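Local coordinates for protein putative alpha/beta hydrolase (Desulfitobacterium hafniense, PDB 4RPC) that is of unknown specific function but, as a putative alpha/beta hydrolase, probably hydrolyses an as yet unidentified substrate with a serine nucleophile at the end of a central sheet strand, at residues M114-D119 against V201-S206; M105-E110 against K197-D202; E128-Y133 against A185-Y190; R64-S69 against R179-H184. One frame throughout, in Å; residues are numbered along the deposited sequence.

Interaction 1. Residues M114-D119 against V201-S206; sequences MNLLLD and VDARVS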
loop_
_atom_site.group_PDB
_atom_site.type_symbol
_atom_site.label_atom_id
_atom_site.label_comp_id
_atom_site.label_asym_id
_atom_site.label_seq_id
_atom_site.Cartn_x
_atom_site.Cartn_y
_atom_site.Cartn_z
HETATM N N MSE A 114 9.497 11.009 7.161
HETATM C CA MSE A 114 10.816 10.549 7.646
HETATM C C MSE A 114 11.115 9.174 7.147
HETATM O O MSE A 114 12.241 8.892 6.835
HETATM C CB MSE A 114 11.054 10.507 9.153
HETATM C CG MSE A 114 12.226 11.466 9.532
HETATM SE SE MSE A 114 11.694 13.333 9.204
HETATM C CE MSE A 114 10.040 12.895 10.143
ATOM N N ASN A 115 10.127 8.292 7.083
ATOM C CA ASN A 115 10.366 6.910 6.718
ATOM C C ASN A 115 9.255 6.407 5.834
ATOM O O ASN A 115 8.059 6.630 6.130
ATOM C CB ASN A 115 10.374 6.006 7.962
ATOM C CG ASN A 115 11.578 6.237 8.892
ATOM O OD1 ASN A 115 12.623 5.587 8.743
ATOM N ND2 ASN A 115 11.396 7.075 9.898
ATOM N N LEU A 116 9.610 5.644 4.813
ATOM C CA LEU A 116 8.628 5.001 3.955
ATOM C C LEU A 116 8.834 3.543 4.165
ATOM O O LEU A 116 9.983 3.094 4.134
ATOM C CB LEU A 116 8.855 5.330 2.501
ATOM C CG LEU A 116 8.511 6.707 2.034
ATOM C CD1 LEU A 116 8.948 6.834 0.600
ATOM C CD2 LEU A 116 7.044 6.958 2.149
ATOM N N LEU A 117 7.742 2.805 4.440
ATOM C CA LEU A 117 7.794 1.347 4.444
ATOM C C LEU A 117 6.935 0.866 3.312
ATOM O O LEU A 117 5.689 1.047 3.343
ATOM C CB LEU A 117 7.244 0.779 5.729
ATOM C CG LEU A 117 8.138 0.782 6.957
ATOM C CD1 LEU A 117 8.387 2.178 7.438
ATOM C CD2 LEU A 117 7.585 -0.119 8.059
ATOM N N LEU A 118 7.553 0.239 2.346
ATOM C CA LEU A 118 6.872 -0.058 1.125
ATOM C C LEU A 118 6.763 -1.526 0.961
ATOM O O LEU A 118 7.781 -2.210 0.855
ATOM C CB LEU A 118 7.619 0.582 -0.047
ATOM C CG LEU A 118 7.907 2.053 0.104
ATOM C CD1 LEU A 118 8.807 2.573 -1.023
ATOM C CD2 LEU A 118 6.595 2.851 0.154
ATOM N N ASP A 119 5.524 -2.023 0.961
ATOM C CA ASP A 119 5.274 -3.454 0.920
ATOM C C ASP A 119 4.589 -3.741 -0.406
ATOM O O ASP A 119 3.474 -3.284 -0.604
ATOM C CB ASP A 119 4.386 -3.822 2.155
ATOM C CG ASP A 119 4.294 -5.360 2.487
ATOM O OD1 ASP A 119 4.739 -6.233 1.676
ATOM O OD2 ASP A 119 3.738 -5.702 3.598
ATOM N N VAL A 201 13.702 11.598 -2.818
ATOM C CA VAL A 201 13.079 11.771 -1.529
ATOM C C VAL A 201 14.082 11.806 -0.365
ATOM O O VAL A 201 15.120 11.149 -0.389
ATOM C CB VAL A 201 11.958 10.731 -1.307
ATOM C CG1 VAL A 201 11.065 10.653 -2.544
ATOM C CG2 VAL A 201 12.488 9.358 -1.010
ATOM N N ASP A 202 13.732 12.588 0.641
ATOM C CA ASP A 202 14.498 12.686 1.865
ATOM C C ASP A 202 14.266 11.492 2.782
ATOM O O ASP A 202 15.153 11.115 3.510
ATOM C CB ASP A 202 14.121 13.954 2.600
ATOM C CG ASP A 202 14.717 15.183 1.971
ATOM O OD1 ASP A 202 15.375 15.049 0.898
ATOM O OD2 ASP A 202 14.538 16.278 2.571
ATOM N N ALA A 203 13.097 10.884 2.698
ATOM C CA ALA A 203 12.741 9.782 3.568
ATOM C C ALA A 203 13.714 8.608 3.480
ATOM O O ALA A 203 14.182 8.267 2.399
ATOM C CB ALA A 203 11.344 9.302 3.244
ATOM N N ARG A 204 13.985 7.964 4.610
ATOM C CA ARG A 204 14.634 6.675 4.553
ATOM C C ARG A 204 13.602 5.684 4.040
ATOM O O ARG A 204 12.492 5.646 4.529
ATOM C CB ARG A 204 15.037 6.215 5.924
ATOM C CG ARG A 204 15.665 4.834 5.885
ATOM C CD ARG A 204 16.416 4.571 7.189
ATOM N NE ARG A 204 15.468 4.638 8.302
ATOM C CZ ARG A 204 15.788 4.530 9.592
ATOM N NH1 ARG A 204 17.055 4.329 9.980
ATOM N NH2 ARG A 204 14.815 4.626 10.490
ATOM N N VAL A 205 13.976 4.865 3.083
ATOM C CA VAL A 205 13.093 3.901 2.484
ATOM C C VAL A 205 13.427 2.482 2.982
ATOM O O VAL A 205 14.564 1.962 2.808
ATOM C CB VAL A 205 13.246 3.944 0.956
ATOM C CG1 VAL A 205 12.455 2.814 0.309
ATOM C CG2 VAL A 205 12.758 5.278 0.401
ATOM N N SER A 206 12.424 1.830 3.546
ATOM C CA SER A 206 12.523 0.432 3.850
ATOM C C SER A 206 11.505 -0.315 2.962
ATOM O O SER A 206 10.309 0.051 2.902
ATOM C CB SER A 206 12.222 0.240 5.321
ATOM O OG SER A 206 12.938 1.224 6.094
HETATM O O HOH W 1 12.374 3.599 6.656
#
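Asn115 and Arg204 run side by side off the same face of the sheet, with amide and guanidinium planes 42° apart, and one amide oxygen takes the whole grip. Arg204 presents its edge, NE and NH2 both donating to Asn115 OD1, the NE bond 3.0 Å long. Its extended start, CG anti to the backbone N (chi1 177°), and a bend at chi3 bring the guanidinium edge alongside the Asn115 amide. Asn115 ND2 is turned to Gln90 O, so the amide is held at both ends. Beneath these side chains, strands 115-119 and 204-206 pair in parallel within the central sheet of the alpha/beta hydrolase fold, their axes 4.7 Å apart at closest approach; Ser206 N bonds to Leu116 O at 2.8 Å. A water bridges Asn115 OD1, Arg204 O and Ser206 OG. A leucine in place of Arg204 would probably leave Asn115 OD1 without its two-nitrogen clasp and the amide less firmly fixed in rotation. On the other face of the sheet, Leu116 lays CG against Ala203 CB (4.0 Å) and reaches CD1 to Val205 CG2 (4.1 Å), while the other branch of Val205, CG1, meets Leu118 CD1 at 3.9 Å.

Interaction 2. Residues M105-E110 against K197-D202; sequences MAIRGE and KNARVD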
loop_
_atom_site.group_PDB
_atom_site.type_symbol
_atom_site.label_atom_id
_atom_site.label_comp_id
_atom_site.label_asym_id
_atom_site.label_seq_id
_atom_site.Cartn_x
_atom_site.Cartn_y
_atom_site.Cartn_z
HETATM N N MSE A 105 3.515 10.830 -1.846
HETATM C CA MSE A 105 3.507 11.799 -0.734
HETATM C C MSE A 105 4.898 12.260 -0.345
HETATM O O MSE A 105 5.084 13.409 -0.033
HETATM C CB MSE A 105 2.754 11.227 0.455
HETATM C CG MSE A 105 1.272 11.439 0.094
HETATM SE SE MSE A 105 0.315 10.635 1.570
HETATM C CE MSE A 105 0.492 12.311 2.623
ATOM N N ALA A 106 5.898 11.376 -0.430
ATOM C CA ALA A 106 7.278 11.748 -0.085
ATOM C C ALA A 106 7.892 12.695 -1.085
ATOM O O ALA A 106 8.774 13.451 -0.743
ATOM C CB ALA A 106 8.168 10.508 0.065
ATOM N N ILE A 107 7.435 12.627 -2.321
ATOM C CA ILE A 107 7.948 13.441 -3.406
ATOM C C ILE A 107 7.311 14.830 -3.464
ATOM O O ILE A 107 7.987 15.796 -3.768
ATOM C CB ILE A 107 7.668 12.726 -4.735
ATOM C CG1 ILE A 107 8.511 11.467 -4.852
ATOM C CG2 ILE A 107 7.808 13.685 -5.916
ATOM C CD1 ILE A 107 8.128 10.666 -6.091
ATOM N N ARG A 108 5.999 14.927 -3.260
ATOM C CA ARG A 108 5.315 16.210 -3.330
ATOM C C ARG A 108 5.898 17.224 -2.349
ATOM O O ARG A 108 6.086 18.401 -2.686
ATOM C CB ARG A 108 3.852 16.043 -3.001
ATOM C CG ARG A 108 3.008 15.437 -4.104
ATOM C CD ARG A 108 1.588 15.207 -3.574
ATOM N NE ARG A 108 1.163 16.166 -2.533
ATOM C CZ ARG A 108 0.632 17.377 -2.756
ATOM N NH1 ARG A 108 0.442 17.823 -3.998
ATOM N NH2 ARG A 108 0.293 18.151 -1.724
ATOM N N GLY A 109 6.153 16.790 -1.122
ATOM C CA GLY A 109 6.873 17.629 -0.170
ATOM C C GLY A 109 6.020 18.616 0.600
ATOM O O GLY A 109 6.554 19.370 1.410
ATOM N N GLU A 110 4.707 18.627 0.371
ATOM C CA GLU A 110 3.826 19.456 1.176
ATOM C C GLU A 110 4.098 19.067 2.636
ATOM O O GLU A 110 4.464 19.879 3.467
ATOM C CB GLU A 110 2.362 19.203 0.798
ATOM C CG GLU A 110 1.396 20.312 1.245
ATOM C CD GLU A 110 -0.030 19.817 1.532
ATOM O OE1 GLU A 110 -0.474 18.819 0.901
ATOM O OE2 GLU A 110 -0.709 20.424 2.394
ATOM N N LYS A 197 9.276 10.696 -13.148
ATOM C CA LYS A 197 9.274 11.882 -12.320
ATOM C C LYS A 197 10.664 12.444 -12.036
ATOM O O LYS A 197 10.778 13.586 -11.691
ATOM C CB LYS A 197 8.575 11.591 -11.017
ATOM C CG LYS A 197 7.125 11.290 -11.296
ATOM C CD LYS A 197 6.346 11.188 -10.040
ATOM C CE LYS A 197 4.924 10.809 -10.386
ATOM N NZ LYS A 197 4.156 12.044 -10.600
ATOM N N ASN A 198 11.707 11.635 -12.173
ATOM C CA ASN A 198 13.035 12.054 -11.786
ATOM C C ASN A 198 13.022 12.622 -10.368
ATOM O O ASN A 198 13.495 13.724 -10.122
ATOM C CB ASN A 198 13.583 13.085 -12.762
ATOM C CG ASN A 198 15.030 13.409 -12.473
ATOM O OD1 ASN A 198 15.759 12.535 -12.043
ATOM N ND2 ASN A 198 15.431 14.673 -12.633
ATOM N N ALA A 199 12.460 11.846 -9.451
ATOM C CA ALA A 199 12.194 12.313 -8.110
ATOM C C ALA A 199 13.361 12.027 -7.163
ATOM O O ALA A 199 14.291 11.300 -7.486
ATOM C CB ALA A 199 10.941 11.674 -7.603
ATOM N N ARG A 200 13.343 12.694 -6.020
ATOM C CA ARG A 200 14.347 12.481 -4.966
ATOM C C ARG A 200 13.564 12.565 -3.691
ATOM O O ARG A 200 12.792 13.476 -3.513
ATOM C CB ARG A 200 15.447 13.543 -4.971
ATOM C CG ARG A 200 16.467 13.418 -6.114
ATOM C CD ARG A 200 17.286 12.126 -6.105
ATOM N NE ARG A 200 18.471 12.269 -5.255
ATOM C CZ ARG A 200 19.217 11.279 -4.755
ATOM N NH1 ARG A 200 18.935 10.007 -4.984
ATOM N NH2 ARG A 200 20.262 11.581 -4.012
ATOM N N VAL A 201 13.702 11.598 -2.818
ATOM C CA VAL A 201 13.079 11.771 -1.529
ATOM C C VAL A 201 14.082 11.806 -0.365
ATOM O O VAL A 201 15.120 11.149 -0.389
ATOM C CB VAL A 201 11.958 10.731 -1.307
ATOM C CG1 VAL A 201 11.065 10.653 -2.544
ATOM C CG2 VAL A 201 12.488 9.358 -1.010
ATOM N N ASP A 202 13.732 12.588 0.641
ATOM C CA ASP A 202 14.498 12.686 1.865
ATOM C C ASP A 202 14.266 11.492 2.782
ATOM O O ASP A 202 15.153 11.115 3.510
ATOM C CB ASP A 202 14.121 13.954 2.600
ATOM C CG ASP A 202 14.717 15.183 1.971
ATOM O OD1 ASP A 202 15.375 15.049 0.898
ATOM O OD2 ASP A 202 14.538 16.278 2.571
HETATM O O HOH W 2 11.092 14.324 0.294
#
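Ile107 lays its outer branch over the methyl group of Ala199, CD1 coming to 3.3 Å from Ala199 CB, tighter than an ordinary van der Waals contact. The contact belongs to the layered alpha/beta hydrolase fold: helix 97-108, which packs on the central sheet, is touched near its C-terminal end by the loop that leads into strand 204-210. With CG1 anti to its own carbonyl carbon (chi1 -69°) and the chain extended beyond it, Ile107 carries its tip out to the loop although its CB does not point straight at it. On the way CG1 passes 3.5 Å from Val201 CG1, the two branched side chains meeting at a slant. The same Val201 methyl also meets the preceding residue, 3.9 Å from Ala106 CB, and is therefore shared between two consecutive helix residues. Tyr192 and Leu194 add further apolar contacts to Ile107. At one margin the aliphatic part of Lys197 approaches loosely, its CD 4.4 Å from Ile107 CD1, while its ammonium group goes to a salt bridge with Glu71. Gly109, the first residue past the helix, has positive phi, a backbone shape that favours glycine. Water supplies the polar link between the segments: one molecule donates to Ala106 O at 2.7 Å and accepts from Asp202 N at 3.2 Å.

Interaction 3. Residues E128-Y133 against A185-Y190; sequences EMTEQY and ALLAAY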
loop_
_atom_site.group_PDB
_atom_site.type_symbol
_atom_site.label_atom_id
_atom_site.label_comp_id
_atom_site.label_asym_id
_atom_site.label_seq_id
_atom_site.Cartn_x
_atom_site.Cartn_y
_atom_site.Cartn_z
ATOM N N GLU A 128 -0.357 2.216 -22.249
ATOM C CA GLU A 128 -1.622 1.717 -22.805
ATOM C C GLU A 128 -1.970 0.255 -22.468
ATOM O O GLU A 128 -3.100 -0.113 -22.699
ATOM C CB GLU A 128 -1.730 1.974 -24.312
ATOM C CG GLU A 128 -1.936 3.447 -24.680
ATOM C CD GLU A 128 -3.317 3.991 -24.292
ATOM O OE1 GLU A 128 -4.365 3.427 -24.699
ATOM O OE2 GLU A 128 -3.354 5.014 -23.584
HETATM N N MSE A 129 -1.059 -0.551 -21.882
HETATM C CA MSE A 129 -1.435 -1.869 -21.328
HETATM C C MSE A 129 -2.202 -1.767 -19.992
HETATM O O MSE A 129 -2.741 -2.774 -19.465
HETATM C CB MSE A 129 -0.230 -2.760 -20.986
HETATM C CG MSE A 129 0.856 -3.114 -21.990
HETATM SE SE MSE A 129 0.212 -4.230 -23.501
HETATM C CE MSE A 129 -0.958 -5.292 -22.358
ATOM N N THR A 130 -2.222 -0.584 -19.387
ATOM C CA THR A 130 -2.862 -0.360 -18.075
ATOM C C THR A 130 -4.276 -0.932 -18.042
ATOM O O THR A 130 -4.631 -1.619 -17.096
ATOM C CB THR A 130 -2.947 1.116 -17.736
ATOM O OG1 THR A 130 -1.656 1.667 -17.630
ATOM C CG2 THR A 130 -3.625 1.344 -16.422
ATOM N N GLU A 131 -5.069 -0.670 -19.069
ATOM C CA GLU A 131 -6.498 -1.115 -19.137
ATOM C C GLU A 131 -6.633 -2.632 -19.074
ATOM O O GLU A 131 -7.453 -3.193 -18.336
ATOM C CB GLU A 131 -7.213 -0.562 -20.415
ATOM C CG GLU A 131 -8.735 -0.901 -20.554
ATOM C CD GLU A 131 -9.636 -0.230 -19.478
ATOM O OE1 GLU A 131 -9.355 0.950 -19.096
ATOM O OE2 GLU A 131 -10.650 -0.851 -19.012
ATOM N N GLN A 132 -5.825 -3.314 -19.839
ATOM C CA GLN A 132 -5.997 -4.732 -19.928
ATOM C C GLN A 132 -5.545 -5.486 -18.663
ATOM O O GLN A 132 -6.239 -6.416 -18.218
ATOM C CB GLN A 132 -5.315 -5.231 -21.161
ATOM C CG GLN A 132 -6.086 -4.934 -22.443
ATOM C CD GLN A 132 -5.289 -5.450 -23.616
ATOM O OE1 GLN A 132 -5.457 -6.602 -24.014
ATOM N NE2 GLN A 132 -4.321 -4.652 -24.090
ATOM N N TYR A 133 -4.467 -5.020 -18.050
ATOM C CA TYR A 133 -4.044 -5.540 -16.761
ATOM C C TYR A 133 -4.996 -5.182 -15.686
ATOM O O TYR A 133 -5.265 -6.021 -14.886
ATOM C CB TYR A 133 -2.706 -4.979 -16.346
ATOM C CG TYR A 133 -1.576 -5.724 -16.903
ATOM C CD1 TYR A 133 -1.440 -5.893 -18.282
ATOM C CD2 TYR A 133 -0.611 -6.278 -16.061
ATOM C CE1 TYR A 133 -0.389 -6.595 -18.794
ATOM C CE2 TYR A 133 0.442 -6.975 -16.563
ATOM C CZ TYR A 133 0.566 -7.118 -17.929
ATOM O OH TYR A 133 1.645 -7.833 -18.451
ATOM N N ALA A 185 -9.056 2.062 -9.183
ATOM C CA ALA A 185 -7.923 2.044 -8.279
ATOM C C ALA A 185 -6.777 1.330 -8.969
ATOM O O ALA A 185 -5.593 1.764 -8.890
ATOM C CB ALA A 185 -8.266 1.347 -7.003
ATOM N N LEU A 186 -7.121 0.248 -9.641
ATOM C CA LEU A 186 -6.122 -0.517 -10.402
ATOM C C LEU A 186 -5.588 0.208 -11.643
ATOM O O LEU A 186 -4.388 0.054 -11.989
ATOM C CB LEU A 186 -6.671 -1.860 -10.809
ATOM C CG LEU A 186 -6.841 -2.797 -9.614
ATOM C CD1 LEU A 186 -7.729 -3.947 -10.039
ATOM C CD2 LEU A 186 -5.530 -3.309 -9.005
ATOM N N LEU A 187 -6.448 0.973 -12.293
ATOM C CA LEU A 187 -5.976 1.762 -13.410
ATOM C C LEU A 187 -4.930 2.763 -12.897
ATOM O O LEU A 187 -3.858 2.918 -13.505
ATOM C CB LEU A 187 -7.112 2.461 -14.158
ATOM C CG LEU A 187 -8.140 1.577 -14.856
ATOM C CD1 LEU A 187 -9.416 2.326 -15.116
ATOM C CD2 LEU A 187 -7.585 1.019 -16.181
ATOM N N ALA A 188 -5.245 3.390 -11.759
ATOM C CA ALA A 188 -4.347 4.355 -11.110
ATOM C C ALA A 188 -3.083 3.660 -10.745
ATOM O O ALA A 188 -2.024 4.150 -11.062
ATOM C CB ALA A 188 -4.965 5.035 -9.884
ATOM N N ALA A 189 -3.183 2.527 -10.071
ATOM C CA ALA A 189 -1.991 1.745 -9.728
ATOM C C ALA A 189 -1.086 1.456 -10.929
ATOM O O ALA A 189 0.086 1.792 -10.903
ATOM C CB ALA A 189 -2.382 0.470 -9.065
ATOM N N TYR A 190 -1.646 0.893 -12.002
ATOM C CA TYR A 190 -0.890 0.506 -13.163
ATOM C C TYR A 190 -0.400 1.665 -14.028
ATOM O O TYR A 190 0.560 1.511 -14.694
ATOM C CB TYR A 190 -1.708 -0.481 -14.028
ATOM C CG TYR A 190 -1.733 -1.848 -13.429
ATOM C CD1 TYR A 190 -0.556 -2.471 -13.033
ATOM C CD2 TYR A 190 -2.908 -2.521 -13.264
ATOM C CE1 TYR A 190 -0.567 -3.740 -12.467
ATOM C CE2 TYR A 190 -2.948 -3.773 -12.681
ATOM C CZ TYR A 190 -1.785 -4.382 -12.287
ATOM O OH TYR A 190 -1.805 -5.634 -11.769
#
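Thr130 holds OG1 beside the backbone N (chi1 -63°), which puts CG2 anti to that N and aims the methyl at helix 179-191, and Tyr190 swings its ring forward with CG anti to the carbonyl carbon. The methyl settles between two residues one turn apart, 3.3 Å from Leu187 O and 3.6 Å from Tyr190 CB. The hydroxyl of the same threonine is engaged on its own side, bonded to Gly127 O, which leaves the carbon branch to make the crossing. Tyr133 approaches Tyr190 from one side of its ring: its CB stands over the face, 4.1 Å from the centroid and 19° off the normal, a CH-pi contact displaced toward the rim. Its own ring then turns edge-on to that face in a T-shaped pair, centroids 5.8 Å apart and planes at 75°. Both segments belong to helices inserted between strands 112-119 and 204-210, the position at which alpha/beta hydrolases commonly carry a cap or lid over the active site. Tyr190 lies near, without touching, the probable nucleophile elbow, and a tetraethylene glycol, probably from the crystallisation liquor, lies by Tyr133, which may mark a pocket. Beside Thr130, Glu131 bends at chi2 and brings OE1 to 3.4 Å from Leu187 CD2; the other carboxylate oxygen, OE2, is bonded to Asn135 ND2.

Interaction 4. Residues R64-S69 against R179-H184; sequences REYMVS and REALLH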
loop_
_atom_site.group_PDB
_atom_site.type_symbol
_atom_site.label_atom_id
_atom_site.label_comp_id
_atom_site.label_asym_id
_atom_site.label_seq_id
_atom_site.Cartn_x
_atom_site.Cartn_y
_atom_site.Cartn_z
ATOM N N ARG A 64 -19.099 7.809 -3.287
ATOM C CA ARG A 64 -19.548 8.984 -4.014
ATOM C C ARG A 64 -18.478 9.373 -5.033
ATOM O O ARG A 64 -18.677 10.292 -5.810
ATOM C CB ARG A 64 -19.826 10.165 -3.067
ATOM C CG ARG A 64 -20.649 9.840 -1.817
ATOM C CD ARG A 64 -21.288 11.113 -1.243
ATOM N NE ARG A 64 -22.255 11.684 -2.188
ATOM C CZ ARG A 64 -22.616 12.974 -2.295
ATOM N NH1 ARG A 64 -22.087 13.925 -1.522
ATOM N NH2 ARG A 64 -23.528 13.317 -3.207
ATOM N N GLU A 65 -17.365 8.672 -5.066
ATOM C CA GLU A 65 -16.418 8.888 -6.140
ATOM C C GLU A 65 -15.428 7.748 -6.270
ATOM O O GLU A 65 -15.368 6.859 -5.444
ATOM C CB GLU A 65 -15.652 10.194 -5.920
ATOM C CG GLU A 65 -14.558 10.044 -4.868
ATOM C CD GLU A 65 -14.034 11.381 -4.342
ATOM O OE1 GLU A 65 -13.404 12.190 -5.103
ATOM O OE2 GLU A 65 -14.288 11.620 -3.145
ATOM N N TYR A 66 -14.612 7.830 -7.308
ATOM C CA TYR A 66 -13.654 6.809 -7.612
ATOM C C TYR A 66 -12.319 7.487 -7.813
ATOM O O TYR A 66 -12.247 8.696 -8.044
ATOM C CB TYR A 66 -14.035 6.100 -8.914
ATOM C CG TYR A 66 -15.431 5.469 -8.949
ATOM C CD1 TYR A 66 -15.846 4.587 -7.961
ATOM C CD2 TYR A 66 -16.292 5.725 -10.002
ATOM C CE1 TYR A 66 -17.063 3.958 -8.039
ATOM C CE2 TYR A 66 -17.533 5.130 -10.070
ATOM C CZ TYR A 66 -17.916 4.253 -9.093
ATOM O OH TYR A 66 -19.176 3.666 -9.151
HETATM N N MSE A 67 -11.279 6.677 -7.758
HETATM C CA MSE A 67 -9.909 7.123 -7.826
HETATM C C MSE A 67 -9.607 7.627 -9.219
HETATM O O MSE A 67 -10.071 7.064 -10.178
HETATM C CB MSE A 67 -8.970 5.967 -7.556
HETATM C CG MSE A 67 -8.071 6.387 -6.425
HETATM SE SE MSE A 67 -6.662 5.088 -6.039
HETATM C CE MSE A 67 -7.922 3.862 -5.339
ATOM N N VAL A 68 -8.815 8.690 -9.305
ATOM C CA VAL A 68 -8.366 9.264 -10.571
ATOM C C VAL A 68 -6.883 8.966 -10.812
ATOM O O VAL A 68 -6.517 8.527 -11.856
ATOM C CB VAL A 68 -8.587 10.786 -10.625
ATOM C CG1 VAL A 68 -8.180 11.351 -11.984
ATOM C CG2 VAL A 68 -10.057 11.122 -10.414
ATOM N N SER A 69 -6.032 9.216 -9.842
ATOM C CA SER A 69 -4.641 8.923 -9.995
ATOM C C SER A 69 -3.954 8.881 -8.631
ATOM O O SER A 69 -4.425 9.403 -7.631
ATOM C CB SER A 69 -3.974 10.033 -10.824
ATOM O OG SER A 69 -4.115 11.242 -10.114
ATOM N N ARG A 179 -16.953 -3.367 -8.494
ATOM C CA ARG A 179 -15.983 -3.540 -9.539
ATOM C C ARG A 179 -15.485 -2.190 -10.086
ATOM O O ARG A 179 -14.242 -1.997 -10.254
ATOM C CB ARG A 179 -16.470 -4.479 -10.647
ATOM C CG ARG A 179 -15.407 -4.637 -11.739
ATOM C CD ARG A 179 -15.757 -5.708 -12.742
ATOM N NE ARG A 179 -14.626 -6.087 -13.596
ATOM C CZ ARG A 179 -14.161 -5.373 -14.614
ATOM N NH1 ARG A 179 -14.647 -4.175 -14.901
ATOM N NH2 ARG A 179 -13.128 -5.831 -15.299
ATOM N N GLU A 180 -16.390 -1.223 -10.250
ATOM C CA GLU A 180 -15.919 0.061 -10.790
ATOM C C GLU A 180 -14.892 0.666 -9.878
ATOM O O GLU A 180 -13.936 1.204 -10.339
ATOM C CB GLU A 180 -17.024 1.102 -10.974
ATOM C CG GLU A 180 -17.688 1.224 -12.350
ATOM C CD GLU A 180 -16.796 1.218 -13.588
ATOM O OE1 GLU A 180 -16.291 2.301 -13.979
ATOM O OE2 GLU A 180 -16.667 0.124 -14.201
ATOM N N ALA A 181 -15.096 0.595 -8.565
ATOM C CA ALA A 181 -14.186 1.257 -7.636
ATOM C C ALA A 181 -12.820 0.595 -7.659
ATOM O O ALA A 181 -11.767 1.237 -7.682
ATOM C CB ALA A 181 -14.772 1.247 -6.230
ATOM N N LEU A 182 -12.864 -0.705 -7.694
ATOM C CA LEU A 182 -11.653 -1.525 -7.747
ATOM C C LEU A 182 -10.907 -1.280 -9.008
ATOM O O LEU A 182 -9.690 -1.075 -8.987
ATOM C CB LEU A 182 -12.038 -2.994 -7.683
ATOM C CG LEU A 182 -10.999 -4.072 -7.887
ATOM C CD1 LEU A 182 -9.962 -3.854 -6.828
ATOM C CD2 LEU A 182 -11.593 -5.463 -7.713
ATOM N N LEU A 183 -11.644 -1.303 -10.123
ATOM C CA LEU A 183 -11.047 -1.063 -11.398
ATOM C C LEU A 183 -10.338 0.300 -11.479
ATOM O O LEU A 183 -9.220 0.386 -11.958
ATOM C CB LEU A 183 -12.104 -1.221 -12.516
ATOM C CG LEU A 183 -11.641 -1.037 -13.930
ATOM C CD1 LEU A 183 -10.796 -2.189 -14.351
ATOM C CD2 LEU A 183 -12.823 -0.965 -14.871
ATOM N N HIS A 184 -10.981 1.380 -11.060
ATOM C CA HIS A 184 -10.333 2.688 -11.113
ATOM C C HIS A 184 -9.062 2.800 -10.284
ATOM O O HIS A 184 -8.101 3.495 -10.665
ATOM C CB HIS A 184 -11.319 3.746 -10.663
ATOM C CG HIS A 184 -12.208 4.141 -11.763
ATOM N ND1 HIS A 184 -13.529 3.768 -11.827
ATOM C CD2 HIS A 184 -11.921 4.750 -12.930
ATOM C CE1 HIS A 184 -14.043 4.216 -12.957
ATOM N NE2 HIS A 184 -13.080 4.800 -13.646
HETATM O O HOH W 3 -11.849 3.809 -6.804
HETATM O O HOH W 4 -8.086 5.549 -12.254
#
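The rings of Tyr66 and His184 lie nearly parallel, planes 13° apart, but slid so far, centroids 5.2 Å from each other, that they scarcely overlap. His184 ND1 comes obliquely to Tyr66 CG at 3.8 Å, and at the edge of the imidazole, in its plane, sits a water. The loop before helix 70-83, in the alpha/beta hydrolase fold, is thereby laid along helix 179-191, whose turn from Glu180 to His184 receives the phenol. Tyr66 lies against that turn: CD1 lies 3.7 Å from Ala181 CA, and toward the hydroxyl end Glu180 CB makes an off-centre CH-pi contact, 4.2 Å from the ring centroid. The imidazole is anchored within its own helix, since ND1 donates to Glu180 O from above the carbonyl plane while the backbone N of His184 reaches the same oxygen from the other face. Replacing Tyr66 by a serine is likely to open a gap beside Ala181 and Glu180 and to strip His184 of its neighbouring ring. Met67 follows with its carbonyl oxygen 3.6 Å from His184 CB. A second water joins the backbones, accepting from Met67 N at 3.1 Å and donating to Ala181 O at 2.7 Å.

How the interactions relate
The four contacts form two neighbouring pairs. Interactions 1 and 2 have centres 11 Å apart, share Val201 and Asp202, and touch where Leu116 CD1 packs on Ala106 CB, so that helix 97-108, strand 112-119 and the loop into strand 204-210 pack together. Interactions 3 and 4 lie 12 Å apart along successive turns of helix 179-191, with Met67 also touching Ala188. Between the pairs, centres are 23 to 26 Å apart and the contacts do not touch. Along the chain, interaction 3 is nested inside the loops closed by interactions 1 and 2, whereas interaction 4 crosses all the others. Interaction 3 joins two of the inserted helices, and interaction 4 joins one of these, 179-191, to the loop before helix 70-83.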